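Local coordinates for protein Phospholipase/Carboxylesterase (Dyadobacter fermentans, PDB 4H0C) that probably hydrolyses carboxylic esters, perhaps including palmitoyl thioesters on proteins, as a serine hydrolase of the alpha/beta-hydrolase superfamily, at residues A[187-192]-A[198-203]. Residues are numbered along the deposited sequence; the frame is centred on the assembly and turned at random.
Sequences VVYPGR and GDEIQL
Glu200 reaches from the first turn of helix 198-206 to Tyr189 on strand 183-190 and Arg192 in the turn after it. Beyond CB, with chi1 at -75° placing CG beside the backbone N, CG lies against the far end of the phenol, 3.3 Å from Tyr189 CE2 and 3.4 Å from Tyr189 OH. CD continues past CE2, and the carboxylate plane is turned 37° from the ring. Glu200 OE1 forms a salt bridge with Arg192 NH1 at 3.0 Å; its hydrogen bond is weak, bent to 135°, although OE1 lies at the guanidinium edge and the two planes are nearly parallel. Glu200 OE2 lies 3.1 Å from the same Arg192 NH1. OE1 also pairs with Ser197 OG and OE2 with Ser157 OG, so both oxygens of this buried carboxylate have partners, while Arg192 NH2 bonds Thr132 OG1. Replacement by an alanine here would probably leave Arg192 without this carboxylate and its guanidinium less firmly held. Val187 CG1 sits over one face of the Tyr189 ring, toward its rim, while Val187 CG2 meets Leu203 CD2 tip to tip at 3.9 Å. A type II turn from Tyr189 to Arg192 leads the chain off the strand; Arg192 touches the probable Ser108-His194-Asp162 triad. Residues 198-203 run nearly antiparallel to residues 187-190, the end of outermost strand 183-190 of the alpha/beta-hydrolase sheet, with Leu203 also on Phe155 of strand 153-160.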
loop_
_atom_site.group_PDB
_atom_site.type_symbol
_atom_site.label_atom_id
_atom_site.label_comp_id
_atom_site.label_asym_id
_atom_site.label_seq_id
_atom_site.Cartn_x
_atom_site.Cartn_y
_atom_site.Cartn_z
ATOM N N VAL A 187 7.328 -11.016 7.108
ATOM C CA VAL A 187 6.824 -12.267 7.666
ATOM C C VAL A 187 6.189 -13.076 6.553
ATOM O O VAL A 187 5.323 -12.577 5.833
ATOM C CB VAL A 187 5.830 -12.115 8.853
ATOM C CG1 VAL A 187 5.485 -13.499 9.377
ATOM C CG2 VAL A 187 6.418 -11.284 9.982
ATOM N N VAL A 188 6.645 -14.318 6.413
ATOM C CA VAL A 188 6.140 -15.237 5.413
ATOM C C VAL A 188 5.393 -16.335 6.157
ATOM O O VAL A 188 5.915 -16.906 7.125
ATOM C CB VAL A 188 7.282 -15.868 4.575
ATOM C CG1 VAL A 188 6.736 -16.959 3.652
ATOM C CG2 VAL A 188 8.055 -14.813 3.773
ATOM N N TYR A 189 4.164 -16.601 5.732
ATOM C CA TYR A 189 3.285 -17.547 6.409
ATOM C C TYR A 189 3.081 -18.805 5.544
ATOM O O TYR A 189 2.213 -18.825 4.661
ATOM C CB TYR A 189 1.933 -16.879 6.693
ATOM C CG TYR A 189 2.009 -15.703 7.634
ATOM C CD1 TYR A 189 1.964 -15.892 9.016
ATOM C CD2 TYR A 189 2.119 -14.400 7.146
ATOM C CE1 TYR A 189 2.035 -14.826 9.887
ATOM C CE2 TYR A 189 2.187 -13.320 8.016
ATOM C CZ TYR A 189 2.139 -13.549 9.384
ATOM O OH TYR A 189 2.216 -12.491 10.249
ATOM N N PRO A 190 3.871 -19.864 5.813
ATOM C CA PRO A 190 3.775 -21.107 5.065
ATOM C C PRO A 190 2.348 -21.650 5.124
ATOM O O PRO A 190 1.765 -21.739 6.219
ATOM C CB PRO A 190 4.710 -22.047 5.835
ATOM C CG PRO A 190 5.719 -21.145 6.457
ATOM C CD PRO A 190 4.953 -19.900 6.819
ATOM N N GLY A 191 1.785 -21.985 3.963
ATOM C CA GLY A 191 0.456 -22.599 3.886
ATOM C C GLY A 191 -0.746 -21.697 4.137
ATOM O O GLY A 191 -1.874 -22.163 4.085
ATOM N N ARG A 192 -0.522 -20.413 4.410
ATOM C CA ARG A 192 -1.630 -19.484 4.642
ATOM C C ARG A 192 -2.345 -19.192 3.321
ATOM O O ARG A 192 -1.669 -18.960 2.295
ATOM C CB ARG A 192 -1.113 -18.165 5.236
ATOM C CG ARG A 192 -2.191 -17.178 5.677
ATOM C CD ARG A 192 -1.714 -15.745 5.489
ATOM N NE ARG A 192 -1.588 -15.452 4.066
ATOM C CZ ARG A 192 -1.088 -14.333 3.558
ATOM N NH1 ARG A 192 -0.644 -13.363 4.361
ATOM N NH2 ARG A 192 -1.036 -14.187 2.234
ATOM N N GLY A 198 -5.336 -13.429 11.116
ATOM C CA GLY A 198 -5.482 -12.737 12.403
ATOM C C GLY A 198 -4.132 -12.403 13.010
ATOM O O GLY A 198 -3.984 -11.384 13.710
ATOM N N ASP A 199 -3.133 -13.247 12.728
ATOM C CA ASP A 199 -1.776 -13.032 13.246
ATOM C C ASP A 199 -1.169 -11.740 12.677
ATOM O O ASP A 199 -0.496 -10.979 13.396
ATOM C CB ASP A 199 -0.883 -14.228 12.923
ATOM C CG ASP A 199 -1.094 -15.429 13.879
ATOM O OD1 ASP A 199 -0.386 -16.429 13.664
ATOM O OD2 ASP A 199 -1.940 -15.412 14.816
ATOM N N GLU A 200 -1.410 -11.498 11.394
ATOM C CA GLU A 200 -0.920 -10.294 10.720
ATOM C C GLU A 200 -1.551 -9.064 11.338
ATOM O O GLU A 200 -0.866 -8.073 11.576
ATOM C CB GLU A 200 -1.244 -10.327 9.225
ATOM C CG GLU A 200 -0.367 -11.267 8.434
ATOM C CD GLU A 200 -0.945 -11.558 7.067
ATOM O OE1 GLU A 200 -1.743 -12.512 6.974
ATOM O OE2 GLU A 200 -0.593 -10.834 6.099
ATOM N N ILE A 201 -2.846 -9.152 11.630
ATOM C CA ILE A 201 -3.568 -8.032 12.239
ATOM C C ILE A 201 -2.980 -7.677 13.608
ATOM O O ILE A 201 -2.698 -6.496 13.861
ATOM C CB ILE A 201 -5.086 -8.314 12.362
ATOM C CG1 ILE A 201 -5.725 -8.415 10.968
ATOM C CG2 ILE A 201 -5.787 -7.235 13.202
ATOM C CD1 ILE A 201 -5.657 -7.136 10.151
ATOM N N GLN A 202 -2.795 -8.687 14.468
ATOM C CA GLN A 202 -2.245 -8.468 15.814
ATOM C C GLN A 202 -0.832 -7.922 15.721
ATOM O O GLN A 202 -0.447 -7.032 16.493
ATOM C CB GLN A 202 -2.140 -9.761 16.621
ATOM C CG GLN A 202 -3.411 -10.538 16.892
ATOM C CD GLN A 202 -3.143 -11.728 17.810
ATOM O OE1 GLN A 202 -3.277 -12.891 17.405
ATOM N NE2 GLN A 202 -2.738 -11.441 19.054
ATOM N N LEU A 203 -0.043 -8.506 14.817
ATOM C CA LEU A 203 1.347 -8.113 14.690
ATOM C C LEU A 203 1.456 -6.665 14.254
ATOM O O LEU A 203 2.264 -5.908 14.806
ATOM C CB LEU A 203 2.112 -9.040 13.750
ATOM C CG LEU A 203 3.623 -8.808 13.699
ATOM C CD1 LEU A 203 4.252 -8.731 15.091
ATOM C CD2 LEU A 203 4.233 -9.918 12.851
#